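Local coordinates for GlcNAc-alpha-1,4-Gal-releasing endo-beta-galactosidase (Clostridium perfringens, PDB 1UPS), which releases the disaccharide GlcNAc-alpha-1,4-Gal as an endo-beta-galactosidase, probably by hydrolysing O-glycosyl bonds as family 16 glycoside hydrolases do, and binds calcium, at residues A[250-254]-A[267-271]; A[130-134]-A[147-151]; A[48-54]-A[97-102]; A[62-66]-A[82-87]; A[181-185]-A[227-231]. All coordinates share one frame; numbering follows the deposited sequence.

Overall arrangement
The five contacts illustrate how a two-layered beta fold, the sandwich of family 16 glycoside hydrolases, is built from face packing and edge closure. Contacts 1, 2 and 5 each join the six-stranded antiparallel sheet holding strands 246-254, 145-152 and 181-187 to the sheet holding 267-279, 129-136 and 225-230. Contacts 1 and 2 have centres about 13 Å apart, contacts 2 and 5 about 10 Å. Contact 3 adds a loop beside edge strand 94-99, and contact 4, nested in the chain that contact 3 encloses, lies about 12 Å from it, centre to centre. Along the chain, contacts 3, 2, 5 and 1 follow in series, and strands from separate parts of the chain meet in the same two sheets.

Contact 1 of 5, residues A[250-254]-A[267-271]; sequences LNIYT and KEWAI
Ile252 reaches from strand 250-254 to the backbone of 267-271, and its side chain can be followed step by step. CB lies 4.0 Å from Trp269 CD1, beside the pyrrole part of the indole. With CG1 anti to the backbone N (chi1 -175°) and the chain extended beyond it, the terminal CD1 arrives 3.6 Å from Glu268 N and 3.8 Å from Trp269 CD1. At the other end of the indole, Leu250 CD2 sits 4.1 Å from Trp269 CH2, the two side chains crossing at about a right angle. Ile271 CD1, from the same strand as Trp269, lies over one face of the Trp269 ring, toward its rim, and 4.3 Å from Leu250 CD2. Trp269 NE1 finds its hydrogen-bond partner in Glu76 on strand 73-78. The two strands run at 155° in opposing layers of the sandwich: 246-254 lies between strands 94-99 and 145-152 in one sheet, whereas 267-279 pairs with 30-36, 73-78 and 129-136 in the other.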
# COMPACT_ATOMS: atom_id res chain seq x y z
N LEU A 250 -12.57 9.15 0.52
CA LEU A 250 -12.02 9.48 1.82
C LEU A 250 -13.20 9.47 2.79
O LEU A 250 -14.17 10.20 2.61
CB LEU A 250 -11.38 10.89 1.80
CG LEU A 250 -10.00 10.97 1.16
CD1 LEU A 250 -9.69 12.45 0.74
CD2 LEU A 250 -8.94 10.43 2.09
N ASN A 251 -13.12 8.62 3.82
CA ASN A 251 -14.27 8.45 4.70
C ASN A 251 -13.92 7.95 6.10
O ASN A 251 -12.75 7.64 6.40
CB ASN A 251 -15.44 7.67 4.01
CG ASN A 251 -15.15 6.20 3.74
OD1 ASN A 251 -14.00 5.77 3.68
ND2 ASN A 251 -16.23 5.41 3.56
N ILE A 252 -14.93 7.94 6.96
CA ILE A 252 -14.77 7.50 8.34
C ILE A 252 -16.00 6.68 8.70
O ILE A 252 -17.07 6.94 8.18
CB ILE A 252 -14.55 8.72 9.27
CG1 ILE A 252 -14.25 8.25 10.71
CG2 ILE A 252 -15.73 9.74 9.17
CD1 ILE A 252 -13.63 9.37 11.61
N TYR A 253 -15.83 5.68 9.56
CA TYR A 253 -16.89 4.72 9.85
C TYR A 253 -17.00 4.49 11.35
O TYR A 253 -16.00 4.60 12.09
CB TYR A 253 -16.49 3.35 9.33
CG TYR A 253 -16.37 3.16 7.86
CD1 TYR A 253 -15.20 3.53 7.19
CD2 TYR A 253 -17.41 2.55 7.13
CE1 TYR A 253 -15.07 3.29 5.80
CE2 TYR A 253 -17.28 2.32 5.75
CZ TYR A 253 -16.10 2.70 5.10
OH TYR A 253 -15.94 2.47 3.74
N THR A 254 -18.20 4.12 11.78
CA THR A 254 -18.33 3.37 13.03
C THR A 254 -19.50 2.39 12.93
O THR A 254 -20.28 2.46 11.98
CB THR A 254 -18.42 4.32 14.27
OG1 THR A 254 -18.25 3.54 15.48
CG2 THR A 254 -19.83 4.96 14.38
N LYS A 267 -17.11 11.02 15.97
CA LYS A 267 -15.97 10.30 15.37
C LYS A 267 -15.46 11.21 14.26
O LYS A 267 -16.21 11.54 13.32
CB LYS A 267 -16.37 8.93 14.80
CG LYS A 267 -17.31 8.09 15.68
CD LYS A 267 -16.74 7.84 17.09
CE LYS A 267 -17.76 7.02 17.90
NZ LYS A 267 -17.36 6.81 19.33
N GLU A 268 -14.20 11.62 14.35
CA GLU A 268 -13.69 12.56 13.37
C GLU A 268 -12.20 12.41 13.14
O GLU A 268 -11.47 12.01 14.05
CB GLU A 268 -14.02 14.00 13.76
CG GLU A 268 -13.56 14.45 15.13
CD GLU A 268 -14.11 15.84 15.48
OE1 GLU A 268 -13.40 16.63 16.13
OE2 GLU A 268 -15.25 16.17 15.09
N TRP A 269 -11.79 12.73 11.92
CA TRP A 269 -10.37 12.87 11.59
C TRP A 269 -10.14 14.08 10.72
O TRP A 269 -11.10 14.73 10.27
CB TRP A 269 -9.79 11.61 10.93
CG TRP A 269 -10.28 11.24 9.52
CD1 TRP A 269 -11.57 11.31 9.02
CD2 TRP A 269 -9.48 10.68 8.48
NE1 TRP A 269 -11.59 10.84 7.72
CE2 TRP A 269 -10.33 10.44 7.37
CE3 TRP A 269 -8.12 10.36 8.37
CZ2 TRP A 269 -9.86 9.88 6.17
CZ3 TRP A 269 -7.65 9.81 7.19
CH2 TRP A 269 -8.52 9.57 6.10
N ALA A 270 -8.87 14.40 10.47
CA ALA A 270 -8.54 15.65 9.80
C ALA A 270 -7.56 15.40 8.67
O ALA A 270 -6.53 14.76 8.87
CB ALA A 270 -7.94 16.67 10.80
N ILE A 271 -7.90 15.88 7.47
CA ILE A 271 -7.01 15.74 6.32
C ILE A 271 -6.55 17.12 5.84
O ILE A 271 -7.36 17.92 5.40
CB ILE A 271 -7.71 14.99 5.17
CG1 ILE A 271 -8.30 13.66 5.68
CG2 ILE A 271 -6.73 14.71 4.02
CD1 ILE A 271 -9.66 13.37 5.10

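Contact 2 of 5, residues A[130-134]-A[147-151]; sequences YFEIR and AWWMV
Trp148 and Ile133 meet in the core of the beta sandwich, the jelly-roll type of fold known from family 16 glycoside hydrolases, where side chains pack between the two sheets. Strands 130-134 and 147-151 belong to different layers, their axes 10.1 Å apart and their directions 158° from each other. The Ile133 and Trp148 side chains lie alongside one another, pointing opposite ways. Ile133 CG2 stands 3.6 Å from the centroid of the six-membered ring of Trp148, only 5° off its normal, a well-centred CH-pi contact. Ile133 CG1 approaches Trp148 CE3 to 3.6 Å. Trp148 CG is anti to the backbone N (chi1 171°), which carries the indole across the interface until CZ2 lies 3.8 Å from Phe131 CB and the ring edge faces Phe131 O. Beyond it, Met150 makes a Met-aromatic contact: SD lies over one face of the Phe131 ring, 4.3 Å from the centroid, while Met150 CE comes to 3.6 Å from Phe131 CE2.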
# COMPACT_ATOMS: atom_id res chain seq x y z
N TYR A 130 1.99 9.18 -7.97
CA TYR A 130 2.41 9.28 -6.57
C TYR A 130 1.30 10.02 -5.82
O TYR A 130 1.04 11.20 -6.08
CB TYR A 130 3.75 10.07 -6.47
CG TYR A 130 4.39 9.92 -5.09
CD1 TYR A 130 3.97 10.71 -4.01
CD2 TYR A 130 5.37 8.96 -4.86
CE1 TYR A 130 4.55 10.55 -2.72
CE2 TYR A 130 5.93 8.80 -3.59
CZ TYR A 130 5.53 9.59 -2.53
OH TYR A 130 6.12 9.40 -1.29
N PHE A 131 0.61 9.31 -4.93
CA PHE A 131 -0.58 9.82 -4.25
C PHE A 131 -0.25 10.09 -2.79
O PHE A 131 0.39 9.26 -2.17
CB PHE A 131 -1.66 8.73 -4.28
CG PHE A 131 -2.14 8.40 -5.67
CD1 PHE A 131 -1.34 7.67 -6.56
CD2 PHE A 131 -3.39 8.86 -6.11
CE1 PHE A 131 -1.80 7.39 -7.87
CE2 PHE A 131 -3.85 8.59 -7.39
CZ PHE A 131 -3.07 7.85 -8.28
N GLU A 132 -0.68 11.23 -2.24
CA GLU A 132 -0.25 11.57 -0.89
C GLU A 132 -1.32 12.32 -0.12
O GLU A 132 -2.00 13.19 -0.69
CB GLU A 132 1.03 12.43 -0.97
CG GLU A 132 1.61 12.89 0.37
CD GLU A 132 2.94 13.62 0.17
OE1 GLU A 132 3.04 14.81 0.58
OE2 GLU A 132 3.89 13.01 -0.38
N ILE A 133 -1.50 11.97 1.15
CA ILE A 133 -2.27 12.83 2.06
C ILE A 133 -1.43 13.14 3.29
O ILE A 133 -0.46 12.42 3.61
CB ILE A 133 -3.63 12.20 2.47
CG1 ILE A 133 -3.43 10.99 3.42
CG2 ILE A 133 -4.49 11.90 1.20
CD1 ILE A 133 -4.77 10.41 4.05
N ARG A 134 -1.81 14.22 3.97
CA ARG A 134 -1.24 14.51 5.27
C ARG A 134 -2.44 14.56 6.20
O ARG A 134 -3.40 15.28 5.93
CB ARG A 134 -0.51 15.86 5.24
CG ARG A 134 0.08 16.28 6.58
CD ARG A 134 1.09 17.44 6.41
NE ARG A 134 1.73 17.84 7.67
CZ ARG A 134 1.28 18.80 8.48
NH1 ARG A 134 0.16 19.45 8.19
NH2 ARG A 134 1.95 19.13 9.59
N ALA A 147 -10.65 5.81 6.47
CA ALA A 147 -10.12 5.16 5.26
C ALA A 147 -9.84 6.14 4.13
O ALA A 147 -10.62 7.06 3.87
CB ALA A 147 -11.08 4.05 4.79
N TRP A 148 -8.69 5.91 3.48
CA TRP A 148 -8.36 6.56 2.22
C TRP A 148 -8.18 5.39 1.28
O TRP A 148 -7.31 4.52 1.51
CB TRP A 148 -7.05 7.32 2.35
CG TRP A 148 -6.50 7.86 1.04
CD1 TRP A 148 -7.19 8.20 -0.10
CD2 TRP A 148 -5.13 8.14 0.77
NE1 TRP A 148 -6.31 8.64 -1.07
CE2 TRP A 148 -5.04 8.64 -0.55
CE3 TRP A 148 -3.95 8.01 1.51
CZ2 TRP A 148 -3.82 8.99 -1.15
CZ3 TRP A 148 -2.73 8.36 0.92
CH2 TRP A 148 -2.68 8.84 -0.40
N TRP A 149 -9.04 5.29 0.27
CA TRP A 149 -9.00 4.12 -0.60
C TRP A 149 -9.38 4.45 -2.03
O TRP A 149 -9.94 5.51 -2.32
CB TRP A 149 -9.89 2.98 -0.05
CG TRP A 149 -11.30 3.32 0.40
CD1 TRP A 149 -11.68 4.24 1.37
CD2 TRP A 149 -12.51 2.66 -0.02
NE1 TRP A 149 -13.05 4.19 1.53
CE2 TRP A 149 -13.58 3.23 0.70
CE3 TRP A 149 -12.79 1.65 -0.96
CZ2 TRP A 149 -14.93 2.84 0.52
CZ3 TRP A 149 -14.14 1.25 -1.14
CH2 TRP A 149 -15.18 1.85 -0.40
N MET A 150 -9.06 3.53 -2.94
CA MET A 150 -9.30 3.74 -4.36
C MET A 150 -9.96 2.49 -4.91
O MET A 150 -9.70 1.39 -4.44
CB MET A 150 -7.98 4.02 -5.09
CG MET A 150 -7.28 5.30 -4.55
SD MET A 150 -5.71 5.66 -5.38
CE MET A 150 -6.38 6.12 -6.99
N VAL A 151 -10.85 2.70 -5.89
CA VAL A 151 -11.57 1.61 -6.52
C VAL A 151 -11.53 1.78 -8.03
O VAL A 151 -11.52 2.90 -8.53
CB VAL A 151 -13.05 1.53 -6.03
CG1 VAL A 151 -13.11 1.13 -4.54
CG2 VAL A 151 -13.82 2.86 -6.26

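Contact 3 of 5, residues A[48-54]-A[97-102]; sequences WTDYYLP and AIMSFD
A single antiparallel beta bridge fastens an irregular loop to the outermost strand of the six-stranded sheet, so that the sandwich edge at 94-99 is lined by chain 48-54. Thr49 and Met99 form the hydrogen-bonded pair: Thr49 N donates to Met99 O at 2.9 Å, and Met99 N returns a bond of the same length to Thr49 O. On the sheet's inner side Trp48 and Ile98 meet. Ile98 CD1 lies over one face of the indole, 3.7 Å from the centroid of its six-membered ring, while Trp48 NE1 is held by Asp36. Farther along, Ala97 CB fits against Tyr52 CB at 3.6 Å, and the Tyr52 hydroxyl bonds to that of Tyr253 on the next strand. Met99 runs toward the loop, its chain bent at chi3 (-59°), which brings CE end-on against the Pro54 ring, 3.7 Å from CD. Ala97 O, Tyr51 O and Phe101 O are buried without a hydrogen-bonding partner; Met99 CG lies against Tyr51 O. The sulfur is both acceptor and apolar neighbour: the Leu53 N-H is directed at Met99 SD in a weak bond, N to SD 3.4 Å, and Leu53 CD2 packs 3.7 Å from Met99 SD, the side chains at about a right angle.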
# COMPACT_ATOMS: atom_id res chain seq x y z
N TRP A 48 -15.08 16.73 -5.80
CA TRP A 48 -15.69 15.77 -4.86
C TRP A 48 -17.21 15.81 -4.86
O TRP A 48 -17.83 16.89 -5.03
CB TRP A 48 -15.23 16.06 -3.41
CG TRP A 48 -13.75 16.10 -3.25
CD1 TRP A 48 -12.96 17.21 -3.17
CD2 TRP A 48 -12.87 14.97 -3.16
NE1 TRP A 48 -11.64 16.84 -3.03
CE2 TRP A 48 -11.55 15.48 -3.04
CE3 TRP A 48 -13.06 13.57 -3.18
CZ2 TRP A 48 -10.43 14.64 -2.92
CZ3 TRP A 48 -11.94 12.74 -3.06
CH2 TRP A 48 -10.64 13.28 -2.94
N THR A 49 -17.80 14.65 -4.61
CA THR A 49 -19.17 14.58 -4.13
C THR A 49 -19.19 14.17 -2.65
O THR A 49 -18.30 13.45 -2.19
CB THR A 49 -20.04 13.67 -5.04
OG1 THR A 49 -21.41 13.76 -4.61
CG2 THR A 49 -19.67 12.17 -4.91
N ASP A 50 -20.18 14.65 -1.90
CA ASP A 50 -20.27 14.35 -0.47
C ASP A 50 -21.34 13.30 -0.15
O ASP A 50 -22.05 13.37 0.85
CB ASP A 50 -20.41 15.63 0.38
CG ASP A 50 -21.55 16.52 -0.06
OD1 ASP A 50 -21.74 17.59 0.59
OD2 ASP A 50 -22.29 16.26 -1.03
N TYR A 51 -21.42 12.30 -1.02
CA TYR A 51 -22.27 11.14 -0.78
C TYR A 51 -21.44 9.87 -0.91
O TYR A 51 -20.56 9.78 -1.78
CB TYR A 51 -23.39 11.10 -1.82
CG TYR A 51 -24.43 12.19 -1.67
CD1 TYR A 51 -24.21 13.46 -2.20
CD2 TYR A 51 -25.64 11.93 -1.03
CE1 TYR A 51 -25.17 14.47 -2.06
CE2 TYR A 51 -26.61 12.94 -0.89
CZ TYR A 51 -26.37 14.20 -1.42
OH TYR A 51 -27.32 15.18 -1.31
N TYR A 52 -21.77 8.88 -0.07
CA TYR A 52 -21.05 7.62 -0.05
C TYR A 52 -21.79 6.64 -0.99
O TYR A 52 -22.94 6.30 -0.74
CB TYR A 52 -21.00 7.10 1.40
CG TYR A 52 -20.24 5.79 1.59
CD1 TYR A 52 -19.18 5.44 0.75
CD2 TYR A 52 -20.58 4.91 2.63
CE1 TYR A 52 -18.48 4.21 0.93
CE2 TYR A 52 -19.90 3.70 2.83
CZ TYR A 52 -18.85 3.36 1.97
OH TYR A 52 -18.20 2.15 2.15
N LEU A 53 -21.13 6.21 -2.08
CA LEU A 53 -21.71 5.20 -3.02
C LEU A 53 -23.25 5.27 -3.16
O LEU A 53 -23.94 4.27 -2.94
CB LEU A 53 -21.26 3.78 -2.64
CG LEU A 53 -19.75 3.57 -2.54
CD1 LEU A 53 -19.42 2.21 -1.88
CD2 LEU A 53 -19.09 3.67 -3.93
N PRO A 54 -23.77 6.44 -3.52
CA PRO A 54 -25.22 6.68 -3.47
C PRO A 54 -26.06 5.81 -4.41
O PRO A 54 -27.26 5.65 -4.17
CB PRO A 54 -25.36 8.17 -3.80
CG PRO A 54 -24.11 8.50 -4.61
CD PRO A 54 -23.03 7.64 -3.98
N ALA A 97 -18.58 10.23 4.07
CA ALA A 97 -17.63 10.04 2.95
C ALA A 97 -17.66 11.16 1.90
O ALA A 97 -18.72 11.75 1.63
CB ALA A 97 -17.92 8.69 2.24
N ILE A 98 -16.50 11.41 1.29
CA ILE A 98 -16.47 12.13 0.02
C ILE A 98 -15.86 11.21 -1.03
O ILE A 98 -15.05 10.32 -0.70
CB ILE A 98 -15.75 13.50 0.11
CG1 ILE A 98 -14.25 13.35 0.43
CG2 ILE A 98 -16.45 14.40 1.13
CD1 ILE A 98 -13.41 14.63 0.22
N MET A 99 -16.25 11.41 -2.30
CA MET A 99 -15.70 10.58 -3.37
C MET A 99 -15.33 11.46 -4.55
O MET A 99 -15.99 12.45 -4.78
CB MET A 99 -16.71 9.54 -3.85
CG MET A 99 -17.41 8.74 -2.74
SD MET A 99 -18.16 7.22 -3.33
CE MET A 99 -19.34 7.90 -4.59
N SER A 100 -14.29 11.07 -5.29
CA SER A 100 -13.86 11.84 -6.48
C SER A 100 -14.58 11.43 -7.78
O SER A 100 -14.11 11.71 -8.88
CB SER A 100 -12.33 11.72 -6.66
OG SER A 100 -11.97 10.45 -7.18
N PHE A 101 -15.74 10.79 -7.64
CA PHE A 101 -16.52 10.30 -8.79
C PHE A 101 -17.95 10.02 -8.32
O PHE A 101 -18.25 10.01 -7.11
CB PHE A 101 -15.91 8.99 -9.33
CG PHE A 101 -15.96 7.87 -8.32
CD1 PHE A 101 -14.96 7.76 -7.35
CD2 PHE A 101 -17.05 7.00 -8.28
CE1 PHE A 101 -15.04 6.76 -6.36
CE2 PHE A 101 -17.13 5.99 -7.30
CZ PHE A 101 -16.12 5.88 -6.34
N ASP A 102 -18.84 9.77 -9.29
CA ASP A 102 -20.20 9.34 -9.01
C ASP A 102 -20.58 8.53 -10.24
O ASP A 102 -20.69 9.08 -11.33
CB ASP A 102 -21.09 10.57 -8.84
CG ASP A 102 -22.52 10.24 -8.44
OD1 ASP A 102 -23.32 11.21 -8.28
OD2 ASP A 102 -22.95 9.08 -8.26

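Contact 4 of 5, residues A[62-66]-A[82-87]; sequences SAKAN and QKPWCP
Ala63, at the end of a short 3-10 turn, passes with its CA 4.3 Å from that of Trp85, while the chains diverge to 8.7 Å between the CA atoms of Asn66 and Gln82. This loop-to-loop packing lies beside the edge of the beta sandwich, its centre about 28 Å from the centre of the chain, where Cys86 takes the N-cap position of helix 87-90 and is tied by a disulfide to Cys57. Around Ser62, polar contacts gather. Its OG lies 2.7 Å from Trp85 O, with Asp59 O as a second hydrogen-bond neighbour. A water donates to Ser62 O at 2.6 Å and to Lys83 O, bridging the two backbones. Trp85 CA also directs its hydrogen toward Ser62 O. Beside this, Ala63 CB abuts the edge of the Trp85 indole at CE3, 3.9 Å away. Where the chains diverge, the side chains of Asn66 and Gln82 extend toward each other with amide planes 75° apart. Gln82 OE1 accepts from Thr79 N as well as from Asn66 ND2, which donates at 2.9 Å. Gln82 OE1 lies in the amide plane of Asn66, whereas ND2 stands above the glutamine's carbonyl plane, 74° out of it.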
# COMPACT_ATOMS: atom_id res chain seq x y z
N SER A 62 -29.71 9.48 2.56
CA SER A 62 -29.15 8.79 3.75
C SER A 62 -27.62 8.72 3.71
O SER A 62 -26.97 8.65 4.75
CB SER A 62 -29.77 7.37 3.94
OG SER A 62 -29.54 6.45 2.85
N ALA A 63 -27.07 8.74 2.49
CA ALA A 63 -25.65 8.51 2.27
C ALA A 63 -24.82 9.80 2.31
O ALA A 63 -23.62 9.78 2.09
CB ALA A 63 -25.45 7.76 0.94
N LYS A 64 -25.47 10.92 2.60
CA LYS A 64 -24.76 12.21 2.68
C LYS A 64 -23.79 12.29 3.87
O LYS A 64 -24.12 11.86 4.98
CB LYS A 64 -25.74 13.39 2.73
CG LYS A 64 -25.05 14.75 2.46
CD LYS A 64 -26.01 15.83 1.97
CE LYS A 64 -25.24 17.12 1.61
NZ LYS A 64 -24.98 17.26 0.13
N ALA A 65 -22.62 12.88 3.63
CA ALA A 65 -21.57 13.02 4.64
C ALA A 65 -21.83 14.21 5.54
O ALA A 65 -22.44 15.20 5.12
CB ALA A 65 -20.21 13.19 3.97
N ASN A 66 -21.34 14.12 6.78
CA ASN A 66 -21.17 15.29 7.61
C ASN A 66 -19.71 15.63 7.69
O ASN A 66 -18.87 14.75 7.77
CB ASN A 66 -21.78 15.10 9.00
CG ASN A 66 -23.29 15.00 8.93
OD1 ASN A 66 -23.97 15.90 8.39
ND2 ASN A 66 -23.83 13.89 9.43
N GLN A 82 -26.27 10.44 14.07
CA GLN A 82 -26.22 10.20 12.62
C GLN A 82 -26.91 8.88 12.27
O GLN A 82 -26.79 7.90 13.02
CB GLN A 82 -24.76 10.23 12.14
CG GLN A 82 -24.59 10.13 10.63
CD GLN A 82 -23.22 10.60 10.19
OE1 GLN A 82 -22.69 11.57 10.75
NE2 GLN A 82 -22.67 9.95 9.17
N LYS A 83 -27.64 8.85 11.15
CA LYS A 83 -28.32 7.60 10.74
C LYS A 83 -27.43 6.73 9.87
O LYS A 83 -26.48 7.24 9.26
CB LYS A 83 -29.61 7.91 9.99
CG LYS A 83 -30.60 8.71 10.84
CD LYS A 83 -31.98 8.70 10.16
CE LYS A 83 -33.10 8.88 11.16
NZ LYS A 83 -33.07 10.25 11.76
N PRO A 84 -27.71 5.42 9.77
CA PRO A 84 -26.93 4.56 8.87
C PRO A 84 -26.92 5.10 7.43
O PRO A 84 -27.95 5.66 7.00
CB PRO A 84 -27.64 3.20 8.93
CG PRO A 84 -28.37 3.20 10.27
CD PRO A 84 -28.73 4.67 10.54
N TRP A 85 -25.81 4.91 6.70
CA TRP A 85 -25.69 5.51 5.37
C TRP A 85 -26.58 4.82 4.32
O TRP A 85 -27.05 5.47 3.39
CB TRP A 85 -24.22 5.58 4.92
CG TRP A 85 -23.66 4.27 4.50
CD1 TRP A 85 -23.12 3.30 5.31
CD2 TRP A 85 -23.59 3.77 3.16
NE1 TRP A 85 -22.73 2.22 4.55
CE2 TRP A 85 -22.99 2.48 3.23
CE3 TRP A 85 -23.93 4.28 1.90
CZ2 TRP A 85 -22.75 1.69 2.10
CZ3 TRP A 85 -23.70 3.50 0.77
CH2 TRP A 85 -23.12 2.21 0.88
N CYS A 86 -26.85 3.53 4.50
CA CYS A 86 -27.58 2.75 3.48
C CYS A 86 -28.13 1.47 4.14
O CYS A 86 -27.59 0.39 3.86
CB CYS A 86 -26.57 2.38 2.37
SG CYS A 86 -27.07 2.13 0.63
N PRO A 87 -29.14 1.57 5.00
CA PRO A 87 -29.56 0.45 5.87
C PRO A 87 -29.96 -0.82 5.10
O PRO A 87 -29.81 -1.93 5.62
CB PRO A 87 -30.76 1.00 6.64
CG PRO A 87 -30.79 2.48 6.42
CD PRO A 87 -29.97 2.78 5.23
O HOH W 1 -27.56 9.15 7.26

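Contact 5 of 5, residues A[181-185]-A[227-231]; sequences TWRIA and KFYYD
Trp182 NE1 is hydrogen-bonded to Ile171 O, which anchors one side of the indole while its six-membered ring reaches over to the opposing strand, where CH2 lies 3.4 Å from Tyr229 O. Trp182 CG lies anti to its N (chi1 175°), an extended setting that sends the indole toward the facing strand. There Trp182 CZ3 touches Tyr230 CB at 3.7 Å, and Trp182 CH2 rests 3.9 Å from Phe228 CB. The strands belong to facing layers of the beta sandwich: 181-187 lies in the six-stranded sheet and 225-230 in the other, with axes 10.3 Å apart and directions 169° from each other. Between them Ile184 divides its two branches over two rings. Its CD1 sits above the centre of the Trp182 ring, while CG2 makes a CH-pi contact with Phe228, 3.8 Å from the centroid and 11° off the ring normal. Phe235 and Tyr217, the latter edge-to-face, also pack around Trp182. The Tyr230 hydroxyl is bonded to Ser207 O, and Ile184 CD1 meets Phe228 CB at 4.0 Å.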
# COMPACT_ATOMS: atom_id res chain seq x y z
N THR A 181 -0.77 1.87 14.68
CA THR A 181 -0.69 1.14 13.40
C THR A 181 -0.99 1.99 12.18
O THR A 181 -1.51 3.11 12.29
CB THR A 181 -1.66 -0.07 13.37
OG1 THR A 181 -3.01 0.42 13.44
CG2 THR A 181 -1.48 -1.00 14.60
N TRP A 182 -0.64 1.44 11.02
CA TRP A 182 -1.12 1.92 9.73
C TRP A 182 -1.59 0.65 9.00
O TRP A 182 -0.78 -0.20 8.60
CB TRP A 182 -0.01 2.66 8.95
CG TRP A 182 -0.43 3.07 7.55
CD1 TRP A 182 -1.71 3.06 7.01
CD2 TRP A 182 0.43 3.55 6.50
NE1 TRP A 182 -1.68 3.51 5.71
CE2 TRP A 182 -0.39 3.81 5.37
CE3 TRP A 182 1.81 3.80 6.40
CZ2 TRP A 182 0.12 4.30 4.16
CZ3 TRP A 182 2.32 4.27 5.19
CH2 TRP A 182 1.47 4.53 4.09
N ARG A 183 -2.91 0.53 8.87
CA ARG A 183 -3.53 -0.59 8.18
C ARG A 183 -3.59 -0.31 6.68
O ARG A 183 -4.09 0.73 6.26
CB ARG A 183 -4.95 -0.78 8.72
CG ARG A 183 -5.65 -2.03 8.19
CD ARG A 183 -6.98 -2.29 8.95
NE ARG A 183 -7.79 -3.37 8.40
CZ ARG A 183 -8.03 -4.54 9.00
NH1 ARG A 183 -7.49 -4.85 10.18
NH2 ARG A 183 -8.81 -5.43 8.39
N ILE A 184 -3.11 -1.27 5.89
CA ILE A 184 -3.07 -1.18 4.43
C ILE A 184 -3.63 -2.51 3.90
O ILE A 184 -3.31 -3.58 4.43
CB ILE A 184 -1.62 -0.99 3.93
CG1 ILE A 184 -1.04 0.34 4.41
CG2 ILE A 184 -1.55 -1.02 2.38
CD1 ILE A 184 0.50 0.40 4.37
N ALA A 185 -4.48 -2.44 2.87
CA ALA A 185 -5.08 -3.66 2.31
C ALA A 185 -5.35 -3.52 0.81
O ALA A 185 -5.37 -2.41 0.29
CB ALA A 185 -6.39 -4.03 3.06
N LYS A 227 3.71 0.95 -3.75
CA LYS A 227 4.71 1.21 -2.71
C LYS A 227 4.16 2.27 -1.77
O LYS A 227 3.72 3.34 -2.22
CB LYS A 227 6.02 1.66 -3.37
CG LYS A 227 6.71 0.49 -4.07
CD LYS A 227 8.02 0.87 -4.71
CE LYS A 227 8.64 -0.39 -5.37
NZ LYS A 227 10.05 -0.09 -5.85
N PHE A 228 4.17 1.95 -0.48
CA PHE A 228 3.55 2.81 0.54
C PHE A 228 4.60 3.45 1.42
O PHE A 228 5.50 2.77 1.88
CB PHE A 228 2.59 1.96 1.38
CG PHE A 228 1.50 1.33 0.56
CD1 PHE A 228 0.31 2.01 0.33
CD2 PHE A 228 1.69 0.08 -0.01
CE1 PHE A 228 -0.71 1.43 -0.47
CE2 PHE A 228 0.69 -0.51 -0.80
CZ PHE A 228 -0.50 0.17 -1.02
N TYR A 229 4.47 4.77 1.65
CA TYR A 229 5.47 5.58 2.35
C TYR A 229 4.85 6.29 3.55
O TYR A 229 3.78 6.89 3.43
CB TYR A 229 6.07 6.64 1.41
CG TYR A 229 6.80 6.05 0.24
CD1 TYR A 229 8.18 5.83 0.28
CD2 TYR A 229 6.10 5.67 -0.92
CE1 TYR A 229 8.84 5.27 -0.80
CE2 TYR A 229 6.75 5.10 -1.99
CZ TYR A 229 8.13 4.91 -1.93
OH TYR A 229 8.78 4.33 -3.00
N TYR A 230 5.53 6.21 4.69
CA TYR A 230 5.11 6.90 5.91
C TYR A 230 6.14 7.96 6.22
O TYR A 230 7.32 7.63 6.41
CB TYR A 230 5.07 5.93 7.08
CG TYR A 230 4.68 6.54 8.43
CD1 TYR A 230 3.34 6.83 8.72
CD2 TYR A 230 5.65 6.78 9.42
CE1 TYR A 230 2.96 7.35 9.96
CE2 TYR A 230 5.29 7.31 10.68
CZ TYR A 230 3.94 7.58 10.94
OH TYR A 230 3.55 8.10 12.16
N ASP A 231 5.71 9.22 6.27
CA ASP A 231 6.63 10.35 6.47
C ASP A 231 7.84 10.21 5.54
O ASP A 231 9.00 10.38 5.96
CB ASP A 231 7.04 10.45 7.94
CG ASP A 231 5.90 10.88 8.81
OD1 ASP A 231 6.03 10.81 10.05
OD2 ASP A 231 4.83 11.31 8.33